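Local structure of putative isocitrate dehydrogenase, NAD-dependent (Methylococcus capsulatus, 6LKY) at residues R312-D317 with A327-A332; I98-T103 with R302-V307; T105-V110 with A238-G243. The protein probably catalyses the NAD-dependent oxidative decarboxylation of isocitrate with the help of magnesium, and binds NAD. The protein carries 1 engineered substitution. All blocks are in the same frame, centred on the assembly; numbering follows the deposited sequence.

Interaction 1: residues R312-D317 with A327-A332; sequences RSVTPD and AQMAEA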
ATOM      1  N   ARG A 312     -14.017  -5.365 -28.547  1.00 56.16           N
ATOM      2  CA  ARG A 312     -15.185  -6.192 -28.827  1.00 60.40           C
ATOM      3  C   ARG A 312     -15.054  -7.621 -28.323  1.00 46.28           C
ATOM      4  O   ARG A 312     -16.062  -8.224 -27.942  1.00 57.40           O
ATOM      5  CB  ARG A 312     -15.480  -6.207 -30.331  1.00 60.90           C
ATOM      6  CG  ARG A 312     -16.247  -4.977 -30.810  1.00 69.25           C
ATOM      7  CD  ARG A 312     -16.442  -5.001 -32.314  1.00 68.27           C
ATOM      8  NE  ARG A 312     -15.169  -5.027 -33.028  1.00 68.48           N
ATOM      9  CZ  ARG A 312     -15.029  -5.428 -34.288  1.00 71.05           C
ATOM     10  NH1 ARG A 312     -16.085  -5.847 -34.973  1.00 64.20           N
ATOM     11  NH2 ARG A 312     -13.832  -5.418 -34.860  1.00 67.97           N
ATOM     12  N   SER A 313     -13.849  -8.179 -28.312  1.00 38.93           N
ATOM     13  CA  SER A 313     -13.634  -9.488 -27.708  1.00 52.16           C
ATOM     14  C   SER A 313     -12.780  -9.382 -26.446  1.00 56.18           C
ATOM     15  O   SER A 313     -11.664  -9.911 -26.412  1.00 52.18           O
ATOM     16  CB  SER A 313     -12.974 -10.436 -28.714  1.00 57.26           C
ATOM     17  OG  SER A 313     -13.741 -10.541 -29.902  1.00 67.56           O
ATOM     18  N   VAL A 314     -13.265  -8.692 -25.413  1.00 42.94           N
ATOM     19  CA  VAL A 314     -12.517  -8.591 -24.167  1.00 42.93           C
ATOM     20  C   VAL A 314     -13.362  -9.151 -23.030  1.00 43.02           C
ATOM     21  O   VAL A 314     -14.595  -9.188 -23.091  1.00 48.37           O
ATOM     22  CB  VAL A 314     -12.052  -7.150 -23.852  1.00 42.93           C
ATOM     23  CG1 VAL A 314     -11.051  -6.663 -24.896  1.00 39.47           C
ATOM     24  CG2 VAL A 314     -13.231  -6.203 -23.734  1.00 38.34           C
ATOM     25  N   THR A 315     -12.669  -9.582 -21.970  1.00 42.58           N
ATOM     26  CA  THR A 315     -13.297 -10.242 -20.836  1.00 35.67           C
ATOM     27  C   THR A 315     -14.017  -9.225 -19.944  1.00 42.12           C
ATOM     28  O   THR A 315     -13.757  -8.021 -20.029  1.00 39.80           O
ATOM     29  CB  THR A 315     -12.244 -11.033 -20.058  1.00 38.14           C
ATOM     30  OG1 THR A 315     -11.068 -10.241 -19.858  1.00 34.49           O
ATOM     31  CG2 THR A 315     -11.857 -12.290 -20.837  1.00 37.40           C
ATOM     32  N   PRO A 316     -14.950  -9.685 -19.096  1.00 39.01           N
ATOM     33  CA  PRO A 316     -15.801  -8.740 -18.339  1.00 50.31           C
ATOM     34  C   PRO A 316     -15.055  -7.797 -17.400  1.00 46.66           C
ATOM     35  O   PRO A 316     -15.616  -6.757 -17.033  1.00 48.98           O
ATOM     36  CB  PRO A 316     -16.757  -9.654 -17.554  1.00 46.56           C
ATOM     37  CG  PRO A 316     -16.641 -10.996 -18.149  1.00 46.25           C
ATOM     38  CD  PRO A 316     -15.357 -11.090 -18.902  1.00 36.05           C
ATOM     39  N   ASP A 317     -13.842  -8.133 -16.953  1.00 47.12           N
ATOM     40  CA  ASP A 317     -13.105  -7.197 -16.109  1.00 49.26           C
ATOM     41  C   ASP A 317     -12.775  -5.910 -16.854  1.00 53.80           C
ATOM     42  O   ASP A 317     -12.625  -4.852 -16.230  1.00 53.02           O
ATOM     43  CB  ASP A 317     -11.817  -7.834 -15.601  1.00 42.17           C
ATOM     44  CG  ASP A 317     -10.917  -8.266 -16.731  1.00 42.44           C
ATOM     45  OD1 ASP A 317     -11.346  -9.148 -17.504  1.00 45.56           O
ATOM     46  OD2 ASP A 317      -9.803  -7.713 -16.863  1.00 41.50           O
ATOM     47  N   ALA A 327     -11.481 -17.812 -23.538  1.00 38.74           N
ATOM     48  CA  ALA A 327     -11.106 -18.441 -24.808  1.00 41.26           C
ATOM     49  C   ALA A 327     -11.316 -17.511 -26.018  1.00 37.37           C
ATOM     50  O   ALA A 327     -10.415 -17.428 -26.867  1.00 44.57           O
ATOM     51  CB  ALA A 327     -11.847 -19.770 -24.973  1.00 40.31           C
ATOM     52  N   GLN A 328     -12.487 -16.831 -26.137  1.00 42.11           N
ATOM     53  CA  GLN A 328     -12.595 -15.662 -27.036  1.00 41.50           C
ATOM     54  C   GLN A 328     -11.365 -14.823 -27.115  1.00 46.84           C
ATOM     55  O   GLN A 328     -10.786 -14.625 -28.190  1.00 46.82           O
ATOM     56  CB  GLN A 328     -13.653 -14.635 -26.617  1.00 61.34           C
ATOM     57  CG  GLN A 328     -14.479 -13.791 -27.709  1.00 76.18           C
ATOM     58  CD  GLN A 328     -15.786 -14.159 -28.314  1.00 74.26           C
ATOM     59  OE1 GLN A 328     -16.754 -14.433 -27.631  1.00 87.09           O
ATOM     60  NE2 GLN A 328     -15.880 -13.847 -29.618  1.00 83.92           N
ATOM     61  N   MET A 329     -11.098 -14.148 -26.007  1.00 34.47           N
ATOM     62  CA  MET A 329     -10.079 -13.127 -25.993  1.00 40.92           C
ATOM     63  C   MET A 329      -8.756 -13.712 -26.434  1.00 35.16           C
ATOM     64  O   MET A 329      -8.020 -13.082 -27.205  1.00 41.53           O
ATOM     65  CB  MET A 329     -10.001 -12.515 -24.600  1.00 37.81           C
ATOM     66  CG  MET A 329      -9.093 -11.336 -24.559  1.00 39.67           C
ATOM     67  SD  MET A 329      -9.161 -10.419 -23.019  1.00 38.42           S
ATOM     68  CE  MET A 329      -8.061  -9.078 -23.459  1.00 26.34           C
ATOM     69  N   ALA A 330      -8.476 -14.955 -26.013  1.00 35.17           N
ATOM     70  CA  ALA A 330      -7.259 -15.618 -26.464  1.00 44.02           C
ATOM     71  C   ALA A 330      -7.269 -15.804 -27.991  1.00 42.45           C
ATOM     72  O   ALA A 330      -6.250 -15.589 -28.652  1.00 35.92           O
ATOM     73  CB  ALA A 330      -7.083 -16.966 -25.744  1.00 36.04           C
ATOM     74  N   GLU A 331      -8.405 -16.222 -28.577  1.00 42.35           N
ATOM     75  CA  GLU A 331      -8.453 -16.425 -30.030  1.00 48.31           C
ATOM     76  C   GLU A 331      -8.286 -15.120 -30.769  1.00 44.43           C
ATOM     77  O   GLU A 331      -7.549 -15.074 -31.753  1.00 44.62           O
ATOM     78  CB  GLU A 331      -9.744 -17.108 -30.479  1.00 50.72           C
ATOM     79  CG  GLU A 331      -9.550 -18.533 -31.012  1.00 65.35           C
ATOM     80  CD  GLU A 331      -8.552 -18.544 -32.201  1.00 67.64           C
ATOM     81  OE1 GLU A 331      -7.557 -19.315 -32.124  1.00 69.74           O
ATOM     82  OE2 GLU A 331      -8.635 -17.682 -33.175  1.00 69.23           O
ATOM     83  N   ALA A 332      -8.915 -14.041 -30.272  1.00 45.52           N
ATOM     84  CA  ALA A 332      -8.716 -12.711 -30.859  1.00 40.81           C
ATOM     85  C   ALA A 332      -7.245 -12.314 -30.853  1.00 45.94           C
ATOM     86  O   ALA A 332      -6.703 -11.828 -31.865  1.00 56.23           O
ATOM     87  CB  ALA A 332      -9.548 -11.660 -30.116  1.00 47.32           C
TER

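Interaction 2: residues I98-T103 with R302-V307; sequences ISFEGT and RAVREV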
ATOM      1  N   ILE A  98       2.249  -0.196 -17.769  1.00 34.76           N
ATOM      2  CA  ILE A  98       2.188   0.755 -18.878  1.00 30.64           C
ATOM      3  C   ILE A  98       0.761   0.752 -19.417  1.00 32.40           C
ATOM      4  O   ILE A  98       0.225  -0.310 -19.750  1.00 33.88           O
ATOM      5  CB  ILE A  98       3.202   0.405 -19.979  1.00 36.01           C
ATOM      6  CG1 ILE A  98       4.583   0.200 -19.351  1.00 30.26           C
ATOM      7  CG2 ILE A  98       3.272   1.514 -21.028  1.00 39.08           C
ATOM      8  CD1 ILE A  98       5.633  -0.283 -20.300  1.00 43.24           C
ATOM      9  N   SER A  99       0.135   1.926 -19.465  1.00 29.36           N
ATOM     10  CA  SER A  99      -1.277   2.030 -19.831  1.00 30.16           C
ATOM     11  C   SER A  99      -1.570   1.328 -21.161  1.00 38.17           C
ATOM     12  O   SER A  99      -0.728   1.269 -22.066  1.00 31.29           O
ATOM     13  CB  SER A  99      -1.689   3.500 -19.929  1.00 34.17           C
ATOM     14  OG  SER A  99      -1.635   4.166 -18.668  1.00 32.65           O
ATOM     15  N   PHE A 100      -2.768   0.750 -21.250  1.00 34.32           N
ATOM     16  CA  PHE A 100      -3.298   0.157 -22.474  1.00 38.61           C
ATOM     17  C   PHE A 100      -4.366   1.091 -23.020  1.00 37.93           C
ATOM     18  O   PHE A 100      -5.347   1.381 -22.325  1.00 34.09           O
ATOM     19  CB  PHE A 100      -3.917  -1.220 -22.227  1.00 40.92           C
ATOM     20  CG  PHE A 100      -2.927  -2.289 -21.886  1.00 38.61           C
ATOM     21  CD1 PHE A 100      -2.501  -2.465 -20.578  1.00 33.86           C
ATOM     22  CD2 PHE A 100      -2.438  -3.134 -22.868  1.00 38.67           C
ATOM     23  CE1 PHE A 100      -1.592  -3.451 -20.258  1.00 37.36           C
ATOM     24  CE2 PHE A 100      -1.529  -4.131 -22.552  1.00 37.56           C
ATOM     25  CZ  PHE A 100      -1.105  -4.290 -21.245  1.00 36.17           C
ATOM     26  N   GLU A 101      -4.169   1.571 -24.246  1.00 44.28           N
ATOM     27  CA  GLU A 101      -5.184   2.394 -24.894  1.00 46.52           C
ATOM     28  C   GLU A 101      -6.527   1.665 -24.933  1.00 38.17           C
ATOM     29  O   GLU A 101      -6.604   0.490 -25.301  1.00 38.92           O
ATOM     30  CB  GLU A 101      -4.730   2.764 -26.307  1.00 40.08           C
ATOM     31  CG  GLU A 101      -5.630   3.777 -26.994  1.00 54.34           C
ATOM     32  CD  GLU A 101      -5.188   4.082 -28.414  1.00 62.80           C
ATOM     33  OE1 GLU A 101      -4.154   3.530 -28.854  1.00 65.64           O
ATOM     34  OE2 GLU A 101      -5.887   4.865 -29.089  1.00 71.89           O
ATOM     35  N   GLY A 102      -7.580   2.355 -24.517  1.00 36.95           N
ATOM     36  CA  GLY A 102      -8.925   1.822 -24.558  1.00 37.15           C
ATOM     37  C   GLY A 102      -9.499   1.409 -23.220  1.00 43.82           C
ATOM     38  O   GLY A 102     -10.694   1.097 -23.157  1.00 44.35           O
ATOM     39  N   THR A 103      -8.704   1.382 -22.152  1.00 40.51           N
ATOM     40  CA  THR A 103      -9.219   0.968 -20.852  1.00 36.15           C
ATOM     41  C   THR A 103     -10.060   2.078 -20.235  1.00 34.94           C
ATOM     42  O   THR A 103      -9.827   3.268 -20.472  1.00 36.23           O
ATOM     43  CB  THR A 103      -8.073   0.603 -19.896  1.00 33.55           C
ATOM     44  OG1 THR A 103      -7.162   1.705 -19.776  1.00 34.10           O
ATOM     45  CG2 THR A 103      -7.311  -0.619 -20.394  1.00 30.32           C
ATOM     46  N   ARG A 302       1.818  -6.107 -29.217  0.53 44.39           N
ATOM     47  CA  ARG A 302       1.019  -5.372 -30.193  0.53 43.02           C
ATOM     48  C   ARG A 302      -0.359  -6.001 -30.368  0.53 43.45           C
ATOM     49  O   ARG A 302      -1.373  -5.294 -30.414  0.53 43.54           O
ATOM     50  CB  ARG A 302       1.765  -5.320 -31.531  0.53 47.67           C
ATOM     51  CG  ARG A 302       1.159  -4.374 -32.560  0.53 50.01           C
ATOM     52  CD  ARG A 302       2.030  -4.233 -33.806  0.53 49.39           C
ATOM     53  NE  ARG A 302       3.464  -4.320 -33.523  0.53 51.68           N
ATOM     54  CZ  ARG A 302       4.292  -5.178 -34.117  0.53 50.22           C
ATOM     55  NH1 ARG A 302       3.831  -6.028 -35.026  0.53 48.93           N
ATOM     56  NH2 ARG A 302       5.581  -5.187 -33.801  0.53 47.59           N
ATOM     57  N   ALA A 303      -0.413  -7.330 -30.470  1.00 34.83           N
ATOM     58  CA  ALA A 303      -1.691  -8.017 -30.643  1.00 39.11           C
ATOM     59  C   ALA A 303      -2.610  -7.796 -29.441  1.00 42.02           C
ATOM     60  O   ALA A 303      -3.817  -7.545 -29.600  1.00 39.69           O
ATOM     61  CB  ALA A 303      -1.447  -9.507 -30.882  1.00 40.49           C
ATOM     62  N   VAL A 304      -2.059  -7.909 -28.226  1.00 35.78           N
ATOM     63  CA  VAL A 304      -2.858  -7.658 -27.026  1.00 34.56           C
ATOM     64  C   VAL A 304      -3.409  -6.236 -27.036  1.00 33.31           C
ATOM     65  O   VAL A 304      -4.594  -5.994 -26.757  1.00 31.85           O
ATOM     66  CB  VAL A 304      -2.025  -7.911 -25.757  1.00 39.30           C
ATOM     67  CG1 VAL A 304      -2.774  -7.379 -24.530  1.00 29.26           C
ATOM     68  CG2 VAL A 304      -1.691  -9.385 -25.615  1.00 26.36           C
ATOM     69  N   ARG A 305      -2.540  -5.267 -27.322  1.00 33.87           N
ATOM     70  CA  ARG A 305      -2.982  -3.877 -27.319  1.00 39.31           C
ATOM     71  C   ARG A 305      -4.066  -3.635 -28.365  1.00 44.88           C
ATOM     72  O   ARG A 305      -5.054  -2.945 -28.092  1.00 43.43           O
ATOM     73  CB  ARG A 305      -1.779  -2.962 -27.528  1.00 40.58           C
ATOM     74  CG  ARG A 305      -0.886  -2.939 -26.304  1.00 46.79           C
ATOM     75  CD  ARG A 305       0.385  -2.149 -26.499  1.00 48.45           C
ATOM     76  NE  ARG A 305       1.141  -2.085 -25.254  1.00 51.24           N
ATOM     77  CZ  ARG A 305       0.865  -1.269 -24.239  1.00 54.88           C
ATOM     78  NH1 ARG A 305      -0.134  -0.397 -24.322  1.00 36.45           N
ATOM     79  NH2 ARG A 305       1.611  -1.308 -23.143  1.00 51.21           N
ATOM     80  N   GLU A 306      -3.915  -4.214 -29.562  1.00 45.73           N
ATOM     81  CA  GLU A 306      -4.934  -4.052 -30.593  1.00 46.55           C
ATOM     82  C   GLU A 306      -6.270  -4.632 -30.139  1.00 45.16           C
ATOM     83  O   GLU A 306      -7.323  -4.009 -30.330  1.00 38.75           O
ATOM     84  CB  GLU A 306      -4.476  -4.707 -31.898  1.00 48.55           C
ATOM     85  CG  GLU A 306      -3.445  -3.883 -32.679  1.00 55.24           C
ATOM     86  CD  GLU A 306      -2.650  -4.714 -33.678  1.00 63.13           C
ATOM     87  OE1 GLU A 306      -2.929  -5.928 -33.804  1.00 63.40           O
ATOM     88  OE2 GLU A 306      -1.733  -4.156 -34.326  1.00 64.47           O
ATOM     89  N   VAL A 307      -6.246  -5.816 -29.520  1.00 41.63           N
ATOM     90  CA  VAL A 307      -7.505  -6.432 -29.105  1.00 36.74           C
ATOM     91  C   VAL A 307      -8.172  -5.615 -28.001  1.00 40.52           C
ATOM     92  O   VAL A 307      -9.398  -5.448 -27.992  1.00 44.78           O
ATOM     93  CB  VAL A 307      -7.275  -7.889 -28.672  1.00 45.31           C
ATOM     94  CG1 VAL A 307      -8.530  -8.450 -27.998  1.00 47.97           C
ATOM     95  CG2 VAL A 307      -6.875  -8.737 -29.869  1.00 45.42           C
TER
HETATM   96  O   HOH W   1      -2.466   0.062 -26.029  1.00 42.27           O
HETATM   97  O   HOH W   2      -4.732  -1.286 -25.761  1.00 44.20           O

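Interaction 3: residues T105-V110 with A238-G243; sequences TAFSDV and AGLIGG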
ATOM      1  N   THR A 105     -10.116   3.870 -17.502  1.00 40.13           N
ATOM      2  CA  THR A 105      -9.236   4.253 -16.411  1.00 39.85           C
ATOM      3  C   THR A 105      -9.138   5.769 -16.348  1.00 40.95           C
ATOM      4  O   THR A 105      -9.306   6.455 -17.359  1.00 35.06           O
ATOM      5  CB  THR A 105      -7.833   3.645 -16.582  1.00 39.94           C
ATOM      6  OG1 THR A 105      -7.409   3.802 -17.942  1.00 35.42           O
ATOM      7  CG2 THR A 105      -7.829   2.159 -16.206  1.00 28.77           C
ATOM      8  N   ALA A 106      -8.894   6.291 -15.142  1.00 39.72           N
ATOM      9  CA  ALA A 106      -8.662   7.726 -14.989  1.00 37.88           C
ATOM     10  C   ALA A 106      -7.440   8.189 -15.780  1.00 44.98           C
ATOM     11  O   ALA A 106      -7.437   9.287 -16.351  1.00 47.19           O
ATOM     12  CB  ALA A 106      -8.498   8.071 -13.512  1.00 38.24           C
ATOM     13  N   PHE A 107      -6.390   7.376 -15.820  1.00 34.16           N
ATOM     14  CA  PHE A 107      -5.152   7.761 -16.472  1.00 32.90           C
ATOM     15  C   PHE A 107      -4.946   6.927 -17.728  1.00 38.49           C
ATOM     16  O   PHE A 107      -5.404   5.783 -17.821  1.00 37.72           O
ATOM     17  CB  PHE A 107      -3.955   7.612 -15.522  1.00 34.49           C
ATOM     18  CG  PHE A 107      -4.070   8.453 -14.269  1.00 42.23           C
ATOM     19  CD1 PHE A 107      -3.942   9.832 -14.328  1.00 40.07           C
ATOM     20  CD2 PHE A 107      -4.329   7.864 -13.041  1.00 33.28           C
ATOM     21  CE1 PHE A 107      -4.059  10.609 -13.181  1.00 40.46           C
ATOM     22  CE2 PHE A 107      -4.455   8.637 -11.895  1.00 35.40           C
ATOM     23  CZ  PHE A 107      -4.317  10.008 -11.965  1.00 37.27           C
ATOM     24  N   SER A 108      -4.262   7.526 -18.704  1.00 37.89           N
ATOM     25  CA  SER A 108      -3.939   6.861 -19.958  1.00 38.56           C
ATOM     26  C   SER A 108      -2.454   6.897 -20.263  1.00 32.65           C
ATOM     27  O   SER A 108      -2.034   6.366 -21.297  1.00 38.56           O
ATOM     28  CB  SER A 108      -4.710   7.499 -21.127  1.00 41.49           C
ATOM     29  OG  SER A 108      -4.403   8.881 -21.251  1.00 45.82           O
ATOM     30  N   ASP A 109      -1.649   7.480 -19.386  1.00 37.62           N
ATOM     31  CA  ASP A 109      -0.229   7.655 -19.645  1.00 40.26           C
ATOM     32  C   ASP A 109       0.623   7.168 -18.475  1.00 36.99           C
ATOM     33  O   ASP A 109       1.652   7.769 -18.146  1.00 35.24           O
ATOM     34  CB  ASP A 109       0.064   9.118 -19.943  1.00 42.85           C
ATOM     35  CG  ASP A 109      -0.350  10.028 -18.801  1.00 51.66           C
ATOM     36  OD1 ASP A 109      -1.135   9.581 -17.926  1.00 52.24           O
ATOM     37  OD2 ASP A 109       0.114  11.187 -18.771  1.00 57.82           O
ATOM     38  N   VAL A 110       0.229   6.065 -17.830  1.00 34.69           N
ATOM     39  CA  VAL A 110       1.085   5.458 -16.814  1.00 29.74           C
ATOM     40  C   VAL A 110       2.189   4.685 -17.513  1.00 24.50           C
ATOM     41  O   VAL A 110       1.933   3.951 -18.475  1.00 31.26           O
ATOM     42  CB  VAL A 110       0.275   4.538 -15.879  1.00 30.04           C
ATOM     43  CG1 VAL A 110       1.161   4.031 -14.756  1.00 25.34           C
ATOM     44  CG2 VAL A 110      -0.942   5.274 -15.313  1.00 28.02           C
ATOM     45  N   ALA A 238      -1.141  -1.913 -10.931  1.00 26.39           N
ATOM     46  CA  ALA A 238      -2.035  -2.737 -11.737  1.00 28.79           C
ATOM     47  C   ALA A 238      -3.428  -2.139 -11.741  1.00 27.63           C
ATOM     48  O   ALA A 238      -4.071  -2.033 -12.792  1.00 31.11           O
ATOM     49  CB  ALA A 238      -2.073  -4.167 -11.201  1.00 25.80           C
ATOM     50  N   GLY A 239      -3.911  -1.746 -10.563  1.00 25.80           N
ATOM     51  CA  GLY A 239      -5.188  -1.057 -10.498  1.00 24.93           C
ATOM     52  C   GLY A 239      -5.224   0.174 -11.381  1.00 25.16           C
ATOM     53  O   GLY A 239      -6.217   0.432 -12.068  1.00 23.99           O
ATOM     54  N   LEU A 240      -4.137   0.949 -11.378  1.00 23.12           N
ATOM     55  CA  LEU A 240      -4.138   2.197 -12.142  1.00 29.04           C
ATOM     56  C   LEU A 240      -4.278   1.956 -13.640  1.00 31.73           C
ATOM     57  O   LEU A 240      -4.907   2.764 -14.332  1.00 36.50           O
ATOM     58  CB  LEU A 240      -2.868   3.008 -11.882  1.00 27.75           C
ATOM     59  CG  LEU A 240      -2.750   3.651 -10.498  1.00 28.52           C
ATOM     60  CD1 LEU A 240      -1.290   4.060 -10.280  1.00 32.11           C
ATOM     61  CD2 LEU A 240      -3.703   4.831 -10.317  1.00 24.00           C
ATOM     62  N   ILE A 241      -3.704   0.874 -14.171  1.00 26.52           N
ATOM     63  CA  ILE A 241      -3.775   0.661 -15.621  1.00 29.67           C
ATOM     64  C   ILE A 241      -4.937  -0.245 -16.021  1.00 29.59           C
ATOM     65  O   ILE A 241      -5.040  -0.634 -17.189  1.00 32.81           O
ATOM     66  CB  ILE A 241      -2.453   0.133 -16.206  1.00 32.90           C
ATOM     67  CG1 ILE A 241      -2.176  -1.305 -15.765  1.00 30.01           C
ATOM     68  CG2 ILE A 241      -1.286   1.074 -15.881  1.00 28.63           C
ATOM     69  CD1 ILE A 241      -1.096  -1.953 -16.599  1.00 32.18           C
ATOM     70  N   GLY A 242      -5.815  -0.595 -15.089  1.00 29.41           N
ATOM     71  CA  GLY A 242      -7.030  -1.301 -15.452  1.00 25.34           C
ATOM     72  C   GLY A 242      -7.190  -2.678 -14.852  1.00 30.30           C
ATOM     73  O   GLY A 242      -8.191  -3.343 -15.157  1.00 32.28           O
ATOM     74  N   GLY A 243      -6.270  -3.161 -14.030  1.00 30.87           N
ATOM     75  CA  GLY A 243      -6.545  -4.306 -13.182  1.00 22.84           C
ATOM     76  C   GLY A 243      -5.437  -5.345 -13.244  1.00 30.38           C
ATOM     77  O   GLY A 243      -4.565  -5.327 -14.094  1.00 28.16           O
TER
HETATM   78  O   HOH W   3      -6.179   5.265 -14.041  1.00 37.82           O

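Interaction 1: residues R312-D317 with A327-A332
Met329 reaches out from helix 326-337 and lays its thioether along the backbone of the loop residues Ser313 to Thr315. Its CG stands anti to the backbone N (chi1 -173°) and the chain runs on fully extended, which carries SD and CE well clear of the helix. Along the way CG passes 3.5 Å from Ser313 O. Farther out, SD lies 3.7 Å from Thr315 OG1, where the two side chains cross at about a right angle, and the terminal CE meets Val314 CG1 obliquely at 4.1 Å. Ile308 of helix 294-310 and the loop residues Asn276 and Pro277 also touch this methionine and help bury it. Residues 312-317 lie in the loop that joins helix 294-310 to helix 326-337, the last two helices of the isocitrate/isopropylmalate dehydrogenase chain, and the contact folds helix 326-337 back onto that connection. Thr315 turns OG1 between its backbone N and carbonyl carbon (chi1 46°), from where OG1 donates to the syn lone pair of Asp317 OD1 at 2.6 Å. The other carboxylate oxygen, Asp317 OD2, is bonded to Asn276, and Asp317 touches the bound NAD. Ala332, about one turn beyond Met329 on the helix, sets its CB 3.9 Å from Ser313 CB. Ser313 CB also lies 3.8 Å from Gln328 CG, on a side chain bent at chi2 at the exposed margin of the contact.

Interaction 2: residues I98-T103 with R302-V307
The guanidinium of Arg305 stacks flat on the ring of Phe100, the two planes only 15° apart and their centres 4.4 Å from each other. The stack is offset: NH2 sits above one ring face near the rim, and CZ lies 28° off the ring normal, an off-centre cation-pi contact. Although the guanidinium and ring are nearly parallel, the two side chains as a whole cross at about a right angle, with Arg305 CG 3.8 Å from Phe100 CD2. The arginine chain is extended from CG to NE, which takes its head from helix 294-310 across to the loop. There NH1 gives an almost straight bond to Ser99 O (2.9 Å, 177°), with the acceptor in the guanidinium plane. In this dehydrogenase fold the loop leaves strand 92-98 of the large mixed sheet and makes a type II beta turn from Phe100 to Thr103, and Arg305 ties its start to the helix. Water 1 accepts from both Arg305 NH1 and Glu101 N, while water 2 donates to Glu101 O and Arg305 O. A salt bridge from NE to Glu301, one helical turn back, further fixes the head. A leucine in place of Arg305 would probably leave Ser99 O without this donor and Glu301 without its cationic mate. On the buried side Val304 CG1 approaches Phe100 CE2 obliquely at 4.0 Å, and Ile241 and Leu246 also pack against the phenylalanine. Ile98 crosses the arginine near its other terminal nitrogen, Ile98 CG2 lying 3.9 Å from Arg305 NH2.

Interaction 3: residues T105-V110 with A238-G243
Thr105 presses its methyl CG2 against the turn that ends helix 227-240, 3.5 Å from Leu240 O and 3.6 Å from Gly242 N. That turn is a Schellman motif: Gly243 N bonds to Ala238 O and Gly242 N to Gly239 O, with Gly242 at positive phi as the C' residue. A CB on Gly242 would lie against both the preceding carbonyl and the threonine methyl. Tight apolar packing continues where Val110 and Ile241 cross at about a right angle, Val110 CB to Ile241 CG2 at 3.8 Å. With chi1 at 45°, Thr105 holds OG1 between its backbone N and carbonyl carbon, where OG1 donates to Phe107 O at 2.8 Å, while the methyl faces the helix end.

Packing is looser at Phe107, whose ring runs side by side with Leu240 and meets Leu240 CD2 only at its edge, 4.1 Å from Phe107 CD2. Beside them water 3 bridges the backbones, accepting from Phe107 N and donating to Leu240 O. A bound acetyl group, probably from the crystallisation liquor, lies near the phenylalanine. Leu240 also packs on Val214 of the second subunit, and Ala106 meets Ala106 of that subunit, so the contact sets the loop between strands 92-98 and 111-117 against the end of helix 227-240 beside the dimer interface.

Interactions 2 and 3 share the loop between strands 92-98 and 111-117: one end meets helix 294-310, the other the end of helix 227-240, and Ser99 OG, 2.8 Å from Val110 N, joins the two. Interaction 1 adjoins interaction 2 through Val307, which packs on Ser313, Val314 and Ala332. Interaction 3 is the most buried, mainly apolar and close to the second subunit. The other two are partly buried and touch no other protein chain. Their chemistry differs: a charged stack with direct and water-mediated bonds in interaction 2, against thioether and methyl packing without a cross-segment hydrogen bond in interaction 1, which lies closer to NAD.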